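Side-chain contacts in acyl-CoA dehydrogenase (Thermus thermophilus, PDB 2Z1Q), which binds FAD and probably catalyses the dehydrogenation of saturated acyl-CoA to 2,3-dehydroacyl-CoA, passing the electrons to an acceptor: residues R40-R45 with G104-T109; P49-M54 with I384-R389; E220-M223 with A227-T230; A283-Q288 with V370-G375. All coordinates share one frame; numbering follows the deposited sequence.

Contact 1: residues R40-R45 with G104-T109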
loop_
_atom_site.group_PDB
_atom_site.type_symbol
_atom_site.label_atom_id
_atom_site.label_comp_id
_atom_site.label_asym_id
_atom_site.label_seq_id
_atom_site.Cartn_x
_atom_site.Cartn_y
_atom_site.Cartn_z
ATOM N N ARG B 40 23.904 -2.001 15.222
ATOM C CA ARG B 40 24.037 -2.716 13.958
ATOM C C ARG B 40 24.654 -4.099 14.184
ATOM O O ARG B 40 24.262 -5.074 13.531
ATOM C CB ARG B 40 24.892 -1.914 12.974
ATOM C CG ARG B 40 24.109 -0.904 12.120
ATOM C CD ARG B 40 25.023 -0.076 11.208
ATOM N NE ARG B 40 25.513 1.146 11.853
ATOM C CZ ARG B 40 26.784 1.547 11.840
ATOM N NH1 ARG B 40 27.708 0.820 11.218
ATOM N NH2 ARG B 40 27.139 2.672 12.449
ATOM N N THR B 41 25.604 -4.183 15.113
ATOM C CA THR B 41 26.265 -5.448 15.409
ATOM C C THR B 41 25.291 -6.380 16.128
ATOM O O THR B 41 25.172 -7.558 15.793
ATOM C CB THR B 41 27.512 -5.229 16.291
ATOM O OG1 THR B 41 28.370 -4.269 15.667
ATOM C CG2 THR B 41 28.278 -6.534 16.471
ATOM N N PHE B 42 24.600 -5.830 17.119
ATOM C CA PHE B 42 23.610 -6.565 17.895
ATOM C C PHE B 42 22.557 -7.207 16.994
ATOM O O PHE B 42 22.137 -8.340 17.225
ATOM C CB PHE B 42 22.916 -5.609 18.867
ATOM C CG PHE B 42 21.795 -6.241 19.646
ATOM C CD1 PHE B 42 22.045 -7.287 20.527
ATOM C CD2 PHE B 42 20.488 -5.770 19.514
ATOM C CE1 PHE B 42 21.018 -7.855 21.267
ATOM C CE2 PHE B 42 19.452 -6.334 20.256
ATOM C CZ PHE B 42 19.722 -7.380 21.135
ATOM N N VAL B 43 22.142 -6.479 15.960
ATOM C CA VAL B 43 21.121 -6.959 15.034
ATOM C C VAL B 43 21.623 -8.059 14.119
ATOM O O VAL B 43 20.994 -9.112 13.994
ATOM C CB VAL B 43 20.578 -5.800 14.166
ATOM C CG1 VAL B 43 19.612 -6.323 13.110
ATOM C CG2 VAL B 43 19.894 -4.791 15.052
ATOM N N GLU B 44 22.755 -7.812 13.476
ATOM C CA GLU B 44 23.297 -8.792 12.564
ATOM C C GLU B 44 23.703 -10.098 13.243
ATOM O O GLU B 44 23.517 -11.167 12.676
ATOM C CB GLU B 44 24.495 -8.205 11.817
ATOM C CG GLU B 44 25.105 -9.176 10.813
ATOM C CD GLU B 44 26.575 -8.904 10.553
ATOM O OE1 GLU B 44 26.901 -7.844 9.973
ATOM O OE2 GLU B 44 27.408 -9.755 10.935
ATOM N N ARG B 45 24.236 -10.031 14.455
ATOM C CA ARG B 45 24.692 -11.251 15.108
ATOM C C ARG B 45 23.767 -11.883 16.153
ATOM O O ARG B 45 23.829 -13.087 16.384
ATOM C CB ARG B 45 26.056 -11.013 15.754
ATOM C CG ARG B 45 25.968 -10.229 17.047
ATOM C CD ARG B 45 27.305 -10.171 17.774
ATOM N NE ARG B 45 27.169 -9.621 19.122
ATOM C CZ ARG B 45 28.169 -9.520 19.993
ATOM N NH1 ARG B 45 29.387 -9.930 19.662
ATOM N NH2 ARG B 45 27.953 -9.017 21.203
ATOM N N GLY B 104 13.108 -6.684 12.785
ATOM C CA GLY B 104 11.747 -7.145 12.592
ATOM C C GLY B 104 10.927 -6.862 13.836
ATOM O O GLY B 104 11.096 -5.817 14.455
ATOM N N GLY B 105 10.058 -7.796 14.211
ATOM C CA GLY B 105 9.222 -7.589 15.382
ATOM C C GLY B 105 9.935 -7.224 16.675
ATOM O O GLY B 105 9.344 -6.592 17.551
ATOM N N PHE B 106 11.198 -7.610 16.809
ATOM C CA PHE B 106 11.926 -7.290 18.022
ATOM C C PHE B 106 11.948 -5.773 18.225
ATOM O O PHE B 106 12.053 -5.292 19.359
ATOM C CB PHE B 106 13.348 -7.849 17.965
ATOM C CG PHE B 106 14.168 -7.486 19.159
ATOM C CD1 PHE B 106 13.894 -8.038 20.408
ATOM C CD2 PHE B 106 15.158 -6.525 19.054
ATOM C CE1 PHE B 106 14.600 -7.625 21.541
ATOM C CE2 PHE B 106 15.866 -6.103 20.172
ATOM C CZ PHE B 106 15.588 -6.649 21.419
ATOM N N SER B 107 11.821 -5.019 17.133
ATOM C CA SER B 107 11.808 -3.566 17.213
ATOM C C SER B 107 10.639 -3.115 18.099
ATOM O O SER B 107 10.778 -2.172 18.886
ATOM C CB SER B 107 11.677 -2.966 15.815
ATOM O OG SER B 107 10.476 -3.399 15.195
ATOM N N VAL B 108 9.487 -3.776 17.974
ATOM C CA VAL B 108 8.331 -3.410 18.798
ATOM C C VAL B 108 8.611 -3.826 20.251
ATOM O O VAL B 108 8.285 -3.101 21.182
ATOM C CB VAL B 108 7.029 -4.074 18.271
ATOM C CG1 VAL B 108 5.836 -3.732 19.166
ATOM C CG2 VAL B 108 6.755 -3.578 16.857
ATOM N N THR B 109 9.230 -4.988 20.437
ATOM C CA THR B 109 9.564 -5.454 21.791
ATOM C C THR B 109 10.420 -4.380 22.465
ATOM O O THR B 109 10.076 -3.888 23.535
ATOM C CB THR B 109 10.360 -6.777 21.738
ATOM O OG1 THR B 109 9.625 -7.743 20.988
ATOM C CG2 THR B 109 10.612 -7.299 23.146
#
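Gly-104 O, just ahead of the helix whose Phe-106 ring meets Phe-42, is gripped twice by Ser-107. The hydroxyl OG of Ser-107 lies 2.6 Å from Gly-104 O, and the backbone N of Ser-107 bonds to the same oxygen from the other face of the carbonyl plane, in the turn that leads into helix 106-117. The contact itself is purely apolar and rests on two buried rings. CE2 of Phe-106 lies at the edge of the Phe-42 ring, near its plane, 3.6 Å from CE2 of Phe-42. The planes are inclined at 61°, an oblique pairing with 5.9 Å between the ring centroids. In both residues chi1 is close to 180° (175° for Phe-42), with CG pointing away from the main-chain nitrogen, which extends each ring toward the facing helix. Within the helical N-terminal domain, the pair bridges helices 30-54 and 106-117, with Val-47 touching both rings and helix 62-71 packing against them through Met-66 and Ala-69.

Contact 2: residues P49-M54 with I384-R389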
loop_
_atom_site.group_PDB
_atom_site.type_symbol
_atom_site.label_atom_id
_atom_site.label_comp_id
_atom_site.label_asym_id
_atom_site.label_seq_id
_atom_site.Cartn_x
_atom_site.Cartn_y
_atom_site.Cartn_z
ATOM N N PRO B 49 19.655 -13.611 13.481
ATOM C CA PRO B 49 19.816 -15.068 13.475
ATOM C C PRO B 49 18.636 -15.836 14.087
ATOM O O PRO B 49 18.412 -17.000 13.764
ATOM C CB PRO B 49 21.110 -15.269 14.263
ATOM C CG PRO B 49 21.890 -14.027 13.927
ATOM C CD PRO B 49 20.848 -12.946 14.032
ATOM N N LEU B 50 17.885 -15.167 14.958
ATOM C CA LEU B 50 16.743 -15.782 15.634
ATOM C C LEU B 50 15.379 -15.334 15.093
ATOM O O LEU B 50 14.341 -15.874 15.479
ATOM C CB LEU B 50 16.818 -15.474 17.130
ATOM C CG LEU B 50 18.081 -15.920 17.871
ATOM C CD1 LEU B 50 18.019 -15.348 19.272
ATOM C CD2 LEU B 50 18.196 -17.444 17.906
ATOM N N LEU B 51 15.385 -14.356 14.198
ATOM C CA LEU B 51 14.154 -13.825 13.628
ATOM C C LEU B 51 13.164 -14.872 13.110
ATOM O O LEU B 51 11.970 -14.807 13.404
ATOM C CB LEU B 51 14.492 -12.854 12.496
ATOM C CG LEU B 51 13.316 -12.091 11.888
ATOM C CD1 LEU B 51 12.452 -11.462 12.991
ATOM C CD2 LEU B 51 13.872 -11.032 10.948
ATOM N N GLU B 52 13.666 -15.825 12.330
ATOM C CA GLU B 52 12.832 -16.874 11.754
ATOM C C GLU B 52 12.127 -17.689 12.837
ATOM O O GLU B 52 10.924 -17.923 12.756
ATOM C CB GLU B 52 13.685 -17.798 10.872
ATOM C CG GLU B 52 12.981 -18.330 9.628
ATOM C CD GLU B 52 12.602 -17.230 8.637
ATOM O OE1 GLU B 52 13.488 -16.432 8.257
ATOM O OE2 GLU B 52 11.417 -17.166 8.232
ATOM N N ARG B 53 12.875 -18.123 13.847
ATOM C CA ARG B 53 12.287 -18.911 14.926
ATOM C C ARG B 53 11.256 -18.103 15.704
ATOM O O ARG B 53 10.224 -18.633 16.101
ATOM C CB ARG B 53 13.370 -19.420 15.886
ATOM C CG ARG B 53 14.233 -20.555 15.349
ATOM C CD ARG B 53 15.463 -20.800 16.237
ATOM N NE ARG B 53 15.153 -21.230 17.605
ATOM C CZ ARG B 53 16.073 -21.351 18.562
ATOM N NH1 ARG B 53 15.730 -21.752 19.784
ATOM N NH2 ARG B 53 17.337 -21.055 18.302
ATOM N N MET B 54 11.529 -16.821 15.919
ATOM C CA MET B 54 10.593 -15.976 16.654
ATOM C C MET B 54 9.325 -15.709 15.848
ATOM O O MET B 54 8.248 -15.536 16.407
ATOM C CB MET B 54 11.253 -14.660 17.037
ATOM C CG MET B 54 12.272 -14.804 18.141
ATOM S SD MET B 54 12.994 -13.235 18.596
ATOM C CE MET B 54 14.110 -13.056 17.264
ATOM N N ILE B 384 11.777 -8.941 1.783
ATOM C CA ILE B 384 10.961 -7.805 1.354
ATOM C C ILE B 384 9.482 -8.076 1.605
ATOM O O ILE B 384 8.702 -7.156 1.825
ATOM C CB ILE B 384 11.191 -7.445 -0.156
ATOM C CG1 ILE B 384 10.567 -6.078 -0.472
ATOM C CG2 ILE B 384 10.574 -8.515 -1.080
ATOM C CD1 ILE B 384 11.086 -4.932 0.403
ATOM N N GLU B 385 9.115 -9.355 1.608
ATOM C CA GLU B 385 7.736 -9.784 1.846
ATOM C C GLU B 385 7.341 -9.487 3.299
ATOM O O GLU B 385 6.267 -8.922 3.562
ATOM C CB GLU B 385 7.635 -11.275 1.508
ATOM C CG GLU B 385 6.249 -11.872 1.472
ATOM C CD GLU B 385 5.745 -12.227 2.845
ATOM O OE1 GLU B 385 6.582 -12.505 3.737
ATOM O OE2 GLU B 385 4.513 -12.243 3.033
ATOM N N ARG B 386 8.218 -9.837 4.238
ATOM C CA ARG B 386 7.978 -9.594 5.655
ATOM C C ARG B 386 7.948 -8.083 5.932
ATOM O O ARG B 386 7.126 -7.608 6.724
ATOM C CB ARG B 386 9.090 -10.222 6.500
ATOM C CG ARG B 386 8.785 -10.302 8.001
ATOM C CD ARG B 386 10.021 -10.028 8.863
ATOM N NE ARG B 386 11.256 -10.561 8.285
ATOM C CZ ARG B 386 11.500 -11.853 8.093
ATOM N NH1 ARG B 386 12.655 -12.237 7.557
ATOM N NH2 ARG B 386 10.602 -12.761 8.438
ATOM N N ALA B 387 8.836 -7.331 5.280
ATOM C CA ALA B 387 8.901 -5.886 5.501
ATOM C C ALA B 387 7.614 -5.193 5.051
ATOM O O ALA B 387 7.175 -4.232 5.679
ATOM C CB ALA B 387 10.125 -5.287 4.788
ATOM N N TYR B 388 7.001 -5.691 3.982
ATOM C CA TYR B 388 5.753 -5.121 3.497
ATOM C C TYR B 388 4.698 -5.321 4.583
ATOM O O TYR B 388 3.936 -4.401 4.896
ATOM C CB TYR B 388 5.298 -5.834 2.229
ATOM C CG TYR B 388 4.002 -5.300 1.654
ATOM C CD1 TYR B 388 3.999 -4.150 0.870
ATOM C CD2 TYR B 388 2.781 -5.941 1.898
ATOM C CE1 TYR B 388 2.824 -3.646 0.336
ATOM C CE2 TYR B 388 1.591 -5.439 1.361
ATOM C CZ TYR B 388 1.630 -4.288 0.579
ATOM O OH TYR B 388 0.502 -3.751 0.012
ATOM N N ARG B 389 4.651 -6.513 5.173
ATOM C CA ARG B 389 3.661 -6.759 6.209
ATOM C C ARG B 389 3.963 -6.016 7.522
ATOM O O ARG B 389 3.060 -5.400 8.104
ATOM C CB ARG B 389 3.497 -8.264 6.449
ATOM C CG ARG B 389 2.711 -8.981 5.334
ATOM C CD ARG B 389 2.485 -10.474 5.609
ATOM N NE ARG B 389 3.751 -11.188 5.542
ATOM C CZ ARG B 389 4.470 -11.545 6.605
ATOM N NH1 ARG B 389 4.049 -11.287 7.842
ATOM N NH2 ARG B 389 5.652 -12.105 6.432
#
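Packing comes first: Leu-51 lies against the guanidinium of Arg-386, the two side chains approaching from opposite directions. CD2 of Leu-51 lies over one face of the Arg-386 guanidinium, 3.5 Å above its plane and displaced toward the rim, and stands 3.8 Å from NE of Arg-386. The arginine starts out with CG anti to its main-chain nitrogen (chi1 -167°), then bends at chi2 and chi3, which turns a flat face of the group to the leucine methyl. Through this contact helix 30-54 of the N-terminal domain meets helix 383-392 of the C-terminal domain, the two helical domains of the acyl-CoA dehydrogenase fold.

Charge is the second element, and across the contact it is loose. Glu-52 OE1 approaches the edge of the guanidinium but remains 4.3 Å from NH1 of Arg-386, beyond a salt bridge, while Glu-55 offers NH2 of Arg-386 a long, weak ion pair.

Within helix 383-392 a salt bridge links Glu-385 and Arg-389, one turn apart. Arg-389 grips Glu-385 side-on, NE of Arg-389 reaching OE2 of Glu-385 at 2.8 Å and NH2 of Arg-389 reaching OE1 of Glu-385 at 2.9 Å. The NH2 bond is almost straight (177°), whereas NE comes in from above the carboxylate plane. NH1 of Arg-389 bonds to Met-223 O, and the neighbouring Tyr-388 meets Tyr-388 of the second subunit ring to ring.

Contact 3: residues E220-M223 with A227-T230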
loop_
_atom_site.group_PDB
_atom_site.type_symbol
_atom_site.label_atom_id
_atom_site.label_comp_id
_atom_site.label_asym_id
_atom_site.label_seq_id
_atom_site.Cartn_x
_atom_site.Cartn_y
_atom_site.Cartn_z
ATOM N N GLU B 220 -1.947 -12.813 19.922
ATOM C CA GLU B 220 -2.794 -12.325 18.839
ATOM C C GLU B 220 -2.163 -12.765 17.525
ATOM O O GLU B 220 -0.937 -12.819 17.414
ATOM C CB GLU B 220 -2.884 -10.794 18.857
ATOM C CG GLU B 220 -3.685 -10.203 20.009
ATOM C CD GLU B 220 -5.172 -10.442 19.869
ATOM O OE1 GLU B 220 -5.588 -10.982 18.820
ATOM O OE2 GLU B 220 -5.924 -10.084 20.802
ATOM N N LYS B 221 -2.975 -13.100 16.533
ATOM C CA LYS B 221 -2.415 -13.473 15.242
ATOM C C LYS B 221 -2.563 -12.269 14.315
ATOM O O LYS B 221 -3.670 -11.901 13.945
ATOM C CB LYS B 221 -3.144 -14.688 14.669
ATOM C CG LYS B 221 -3.056 -15.948 15.539
ATOM C CD LYS B 221 -3.537 -17.160 14.757
ATOM C CE LYS B 221 -3.219 -18.480 15.464
ATOM N NZ LYS B 221 -4.123 -18.761 16.609
ATOM N N LYS B 222 -1.455 -11.632 13.951
ATOM C CA LYS B 222 -1.556 -10.457 13.087
ATOM C C LYS B 222 -0.904 -10.633 11.721
ATOM O O LYS B 222 -0.234 -11.636 11.469
ATOM C CB LYS B 222 -0.978 -9.235 13.791
ATOM C CG LYS B 222 0.357 -9.459 14.458
ATOM C CD LYS B 222 0.191 -9.693 15.957
ATOM C CE LYS B 222 1.517 -10.086 16.631
ATOM N NZ LYS B 222 2.428 -8.952 16.955
ATOM N N MET B 223 -1.090 -9.651 10.833
ATOM C CA MET B 223 -0.503 -9.801 9.502
ATOM C C MET B 223 1.015 -9.676 9.499
ATOM O O MET B 223 1.668 -10.234 8.624
ATOM C CB MET B 223 -1.124 -8.850 8.441
ATOM C CG MET B 223 -0.547 -7.465 8.314
ATOM S SD MET B 223 -0.851 -6.627 6.744
ATOM C CE MET B 223 -2.633 -6.461 6.788
ATOM N N ALA B 227 7.258 -11.535 15.273
ATOM C CA ALA B 227 8.284 -11.729 16.302
ATOM C C ALA B 227 7.919 -10.957 17.562
ATOM O O ALA B 227 8.591 -11.068 18.582
ATOM C CB ALA B 227 9.645 -11.253 15.799
ATOM N N SER B 228 6.863 -10.162 17.501
ATOM C CA SER B 228 6.482 -9.396 18.682
ATOM C C SER B 228 5.358 -10.092 19.439
ATOM O O SER B 228 4.495 -10.740 18.835
ATOM C CB SER B 228 6.043 -7.975 18.283
ATOM O OG SER B 228 5.677 -7.205 19.419
ATOM N N SER B 229 5.390 -9.971 20.766
ATOM C CA SER B 229 4.354 -10.577 21.606
ATOM C C SER B 229 3.260 -9.568 21.806
ATOM O O SER B 229 3.526 -8.434 22.226
ATOM C CB SER B 229 4.880 -10.977 22.986
ATOM O OG SER B 229 3.794 -11.109 23.907
ATOM N N THR B 230 2.030 -9.985 21.516
ATOM C CA THR B 230 0.873 -9.128 21.697
ATOM C C THR B 230 -0.277 -9.987 22.225
ATOM O O THR B 230 -0.738 -10.921 21.567
ATOM C CB THR B 230 0.448 -8.451 20.373
ATOM O OG1 THR B 230 1.601 -8.170 19.572
ATOM C CG2 THR B 230 -0.255 -7.139 20.667
#
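The long connection between antiparallel strands 214-216 and 230-235, part of the beta-sheet middle domain, folds back on itself here so that Glu-220 and Lys-222 meet Ser-228 and Thr-230. Thr-230 opens the second strand and lines the FAD pocket, its side chain about 4 Å from a bound FAD at the nearest atoms. The buried amine of Lys-222 spans the loop. NZ of Lys-222 donates to Thr-230 OG1 at 2.9 Å and to Ile-225 O within the turn, with a weak third bond of 3.3 Å from NZ to Ser-228 O. To get there, CG of the lysine takes the crowded position between backbone N and carbonyl carbon (chi1 46°), and the chain bends again at chi2 and chi4. A methionine in place of Lys-222 would probably leave Thr-230 OG1 and Ile-225 O without this donor and the loop without its side-chain bridge. Glu-219 also bonds to the start of the strand, at Thr-230 N and Ser-229 OG, while Tyr-378 of the second subunit packs on Lys-222. The backbone closes the loop where Glu-220 N bonds to Thr-230 O, at 2.8 Å and nearly linear (174°). Beside that bond, CG of Glu-220 rests 3.4 Å from Thr-230 O before its carboxylate leads away.

Contact 4: residues A283-Q288 with V370-G375; sequences AQYATQ and VQIHGG. With FAD (flavin-adenine dinucleotide), chain C.
Tyr-285 and His-373 form an offset stack, their ring centroids 4.4 Å apart and their planes inclined by only 14°. CG of the tyrosine lies trans to the main-chain nitrogen (chi1 -169°), and the ring reaches off helix 252-288 toward the end of helix 348-372. His-373 turns instead with CG beside its own nitrogen (chi1 -65°), which brings CD2 of His-373 under one face of the tyrosine, 3.6 Å from CG of Tyr-285. The displacement also sets Tyr-285 CB over the imidazole in a CH-pi contact, 3.9 Å from the centroid of the His-373 ring. A hydrogen bond from ND1 to Gly-369 O helps fix the rotation of the imidazole. At the tyrosine edge, CE2 of Tyr-285 lies 3.5 Å from Ile-372 O. With an alanine here in place of Tyr-285, the imidazole of His-373 would probably lose its stacking partner and a gap would open over that face. The turn after His-373 approaches the FAD diphosphate, and Gly-375 N donates to O1P of FAD at 3.0 Å; at Gly-374 a CB would collide with FAD O1A. The contact thus pairs an aromatic stack with a main-chain N-H presented to the anionic phosphate, a site where bare glycines let the cofactor come close.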
loop_
_atom_site.group_PDB
_atom_site.type_symbol
_atom_site.label_atom_id
_atom_site.label_comp_id
_atom_site.label_asym_id
_atom_site.label_seq_id
_atom_site.Cartn_x
_atom_site.Cartn_y
_atom_site.Cartn_z
ATOM N N ALA B 283 17.628 -2.346 -4.200
ATOM C CA ALA B 283 18.802 -2.000 -5.008
ATOM C C ALA B 283 19.572 -3.259 -5.363
ATOM O O ALA B 283 19.950 -3.471 -6.510
ATOM C CB ALA B 283 19.707 -1.048 -4.242
ATOM N N GLN B 284 19.799 -4.096 -4.360
ATOM C CA GLN B 284 20.533 -5.332 -4.578
ATOM C C GLN B 284 19.855 -6.225 -5.586
ATOM O O GLN B 284 20.513 -6.765 -6.483
ATOM C CB GLN B 284 20.703 -6.077 -3.259
ATOM C CG GLN B 284 21.613 -5.344 -2.310
ATOM C CD GLN B 284 21.561 -5.891 -0.906
ATOM O OE1 GLN B 284 22.417 -5.578 -0.087
ATOM N NE2 GLN B 284 20.545 -6.705 -0.614
ATOM N N TYR B 285 18.543 -6.392 -5.441
ATOM C CA TYR B 285 17.798 -7.235 -6.356
ATOM C C TYR B 285 17.795 -6.621 -7.760
ATOM O O TYR B 285 17.905 -7.350 -8.750
ATOM C CB TYR B 285 16.360 -7.440 -5.861
ATOM C CG TYR B 285 15.612 -8.504 -6.623
ATOM C CD1 TYR B 285 15.900 -9.858 -6.433
ATOM C CD2 TYR B 285 14.659 -8.159 -7.574
ATOM C CE1 TYR B 285 15.254 -10.844 -7.176
ATOM C CE2 TYR B 285 14.005 -9.143 -8.335
ATOM C CZ TYR B 285 14.308 -10.479 -8.125
ATOM O OH TYR B 285 13.662 -11.449 -8.855
ATOM N N ALA B 286 17.681 -5.291 -7.847
ATOM C CA ALA B 286 17.672 -4.597 -9.138
ATOM C C ALA B 286 18.986 -4.830 -9.910
ATOM O O ALA B 286 19.003 -4.831 -11.134
ATOM C CB ALA B 286 17.439 -3.087 -8.937
ATOM N N THR B 287 20.078 -5.032 -9.176
ATOM C CA THR B 287 21.375 -5.267 -9.804
ATOM C C THR B 287 21.566 -6.722 -10.236
ATOM O O THR B 287 22.138 -6.983 -11.287
ATOM C CB THR B 287 22.536 -4.876 -8.860
ATOM O OG1 THR B 287 22.396 -3.501 -8.466
ATOM C CG2 THR B 287 23.862 -5.041 -9.583
ATOM N N GLN B 288 21.072 -7.660 -9.433
ATOM C CA GLN B 288 21.210 -9.085 -9.747
ATOM C C GLN B 288 20.193 -9.666 -10.712
ATOM O O GLN B 288 20.536 -10.483 -11.557
ATOM C CB GLN B 288 21.177 -9.911 -8.465
ATOM C CG GLN B 288 22.312 -9.596 -7.526
ATOM C CD GLN B 288 23.666 -9.761 -8.192
ATOM O OE1 GLN B 288 24.043 -10.866 -8.604
ATOM N NE2 GLN B 288 24.407 -8.659 -8.308
ATOM N N VAL B 370 8.502 -4.390 -2.967
ATOM C CA VAL B 370 7.836 -5.625 -3.355
ATOM C C VAL B 370 7.719 -5.636 -4.882
ATOM O O VAL B 370 8.037 -6.629 -5.529
ATOM C CB VAL B 370 6.403 -5.732 -2.739
ATOM C CG1 VAL B 370 5.647 -6.917 -3.339
ATOM C CG2 VAL B 370 6.495 -5.902 -1.241
ATOM N N GLN B 371 7.279 -4.526 -5.461
ATOM C CA GLN B 371 7.106 -4.482 -6.913
ATOM C C GLN B 371 8.396 -4.825 -7.662
ATOM O O GLN B 371 8.374 -5.594 -8.613
ATOM C CB GLN B 371 6.584 -3.102 -7.345
ATOM C CG GLN B 371 5.993 -3.098 -8.749
ATOM C CD GLN B 371 4.729 -3.953 -8.881
ATOM O OE1 GLN B 371 4.271 -4.209 -9.985
ATOM N NE2 GLN B 371 4.168 -4.388 -7.761
ATOM N N ILE B 372 9.513 -4.260 -7.218
ATOM C CA ILE B 372 10.826 -4.501 -7.815
ATOM C C ILE B 372 11.155 -6.004 -7.863
ATOM O O ILE B 372 11.737 -6.473 -8.842
ATOM C CB ILE B 372 11.903 -3.691 -7.012
ATOM C CG1 ILE B 372 11.764 -2.202 -7.343
ATOM C CG2 ILE B 372 13.317 -4.141 -7.361
ATOM C CD1 ILE B 372 12.692 -1.331 -6.543
ATOM N N HIS B 373 10.746 -6.764 -6.841
ATOM C CA HIS B 373 11.004 -8.219 -6.797
ATOM C C HIS B 373 9.996 -9.078 -7.540
ATOM O O HIS B 373 10.077 -10.311 -7.508
ATOM C CB HIS B 373 11.035 -8.740 -5.352
ATOM C CG HIS B 373 12.157 -8.193 -4.534
ATOM N ND1 HIS B 373 12.235 -6.863 -4.184
ATOM C CD2 HIS B 373 13.226 -8.797 -3.966
ATOM C CE1 HIS B 373 13.300 -6.670 -3.430
ATOM N NE2 HIS B 373 13.918 -7.827 -3.280
ATOM N N GLY B 374 9.031 -8.431 -8.181
ATOM C CA GLY B 374 8.017 -9.175 -8.905
ATOM C C GLY B 374 7.322 -10.213 -8.048
ATOM O O GLY B 374 6.939 -9.932 -6.906
ATOM N N GLY B 375 7.157 -11.418 -8.590
ATOM C CA GLY B 375 6.496 -12.474 -7.840
ATOM C C GLY B 375 7.198 -12.797 -6.535
ATOM O O GLY B 375 6.554 -12.991 -5.489
HETATM P PA FAD C . 10.972 -9.993 -11.741
HETATM O O1A FAD C . 10.190 -10.352 -10.582
HETATM O O2A FAD C . 11.787 -11.059 -12.614
HETATM O O5B FAD C . 10.591 -8.635 -12.448
HETATM C C5B FAD C . 11.088 -7.527 -11.711
HETATM C C4B FAD C . 10.782 -6.407 -12.644
HETATM O O4B FAD C . 9.890 -6.466 -13.705
HETATM C C3B FAD C . 10.841 -4.895 -12.154
HETATM O O3B FAD C . 12.201 -4.436 -12.124
HETATM C C2B FAD C . 9.948 -4.361 -13.338
HETATM O O2B FAD C . 10.133 -2.973 -13.675
HETATM C C1B FAD C . 10.548 -5.377 -14.235
HETATM N N9A FAD C . 10.549 -5.241 -15.677
HETATM C C8A FAD C . 10.641 -6.341 -16.491
HETATM N N7A FAD C . 10.671 -5.997 -17.722
HETATM C C5A FAD C . 10.571 -4.655 -17.810
HETATM C C6A FAD C . 10.533 -3.720 -18.878
HETATM N N6A FAD C . 10.597 -4.172 -20.177
HETATM N N1A FAD C . 10.420 -2.392 -18.577
HETATM C C2A FAD C . 10.378 -1.956 -17.319
HETATM N N3A FAD C . 10.420 -2.801 -16.303
HETATM C C4A FAD C . 10.504 -4.150 -16.480
HETATM N N1 FAD C . 2.987 -18.184 -13.774
HETATM C C2 FAD C . 2.446 -19.052 -14.634
HETATM O O2 FAD C . 3.034 -19.266 -15.688
HETATM N N3 FAD C . 1.282 -19.720 -14.382
HETATM C C4 FAD C . 0.579 -19.545 -13.207
HETATM O O4 FAD C . -0.451 -20.148 -12.981
HETATM C C4X FAD C . 1.136 -18.618 -12.207
HETATM N N5 FAD C . 0.567 -18.392 -11.019
HETATM C C5X FAD C . 1.134 -17.573 -10.094
HETATM C C6 FAD C . 0.536 -17.388 -8.789
HETATM C C7 FAD C . 1.167 -16.566 -7.844
HETATM C C7M FAD C . 0.540 -16.419 -6.474
HETATM C C8 FAD C . 2.380 -15.877 -8.164
HETATM C C8M FAD C . 3.081 -14.990 -7.157
HETATM C C9 FAD C . 2.960 -16.031 -9.416
HETATM C C9A FAD C . 2.348 -16.870 -10.410
HETATM N N10 FAD C . 2.975 -17.066 -11.665
HETATM C C10 FAD C . 2.424 -17.915 -12.583
HETATM C "C1'" FAD C . 4.211 -16.342 -11.887
HETATM C "C2'" FAD C . 4.125 -15.062 -12.723
HETATM O "O2'" FAD C . 3.776 -15.338 -14.083
HETATM C "C3'" FAD C . 5.505 -14.545 -12.597
HETATM O "O3'" FAD C . 5.743 -14.283 -11.186
HETATM C "C4'" FAD C . 5.768 -13.261 -13.321
HETATM O "O4'" FAD C . 5.580 -13.386 -14.736
HETATM C "C5'" FAD C . 7.181 -13.023 -12.902
HETATM O "O5'" FAD C . 7.731 -11.871 -13.324
HETATM P P FAD C . 9.082 -11.908 -12.450
HETATM O O1P FAD C . 8.728 -12.124 -11.032
HETATM O O2P FAD C . 10.040 -13.129 -12.959
HETATM O O3P FAD C . 9.707 -10.418 -12.700
#

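How the contacts relate
Contacts 1 and 2 share helix 30-54, their centres about 11 Å apart; the first stays within the N-terminal domain, while the second crosses to helix 383-392 of the C-terminal domain. Contact 3 belongs to the middle domain and falls, in sequence, between the two halves of contact 2, as does contact 4. Ala-227 of contact 3 packs on Gly-105, Leu-51 and Met-54, joining middle and N-terminal domains, and a probable hydrogen bond from Arg-389 NH1 to Met-223 O adds the C-terminal domain. Contact 2 also touches contact 4, where Ile-384 and Tyr-388 pack on Val-370; contacts 3 and 4, about 27 Å apart between centres, do not meet. Contacts 2, 3 and 4 each reach the second subunit.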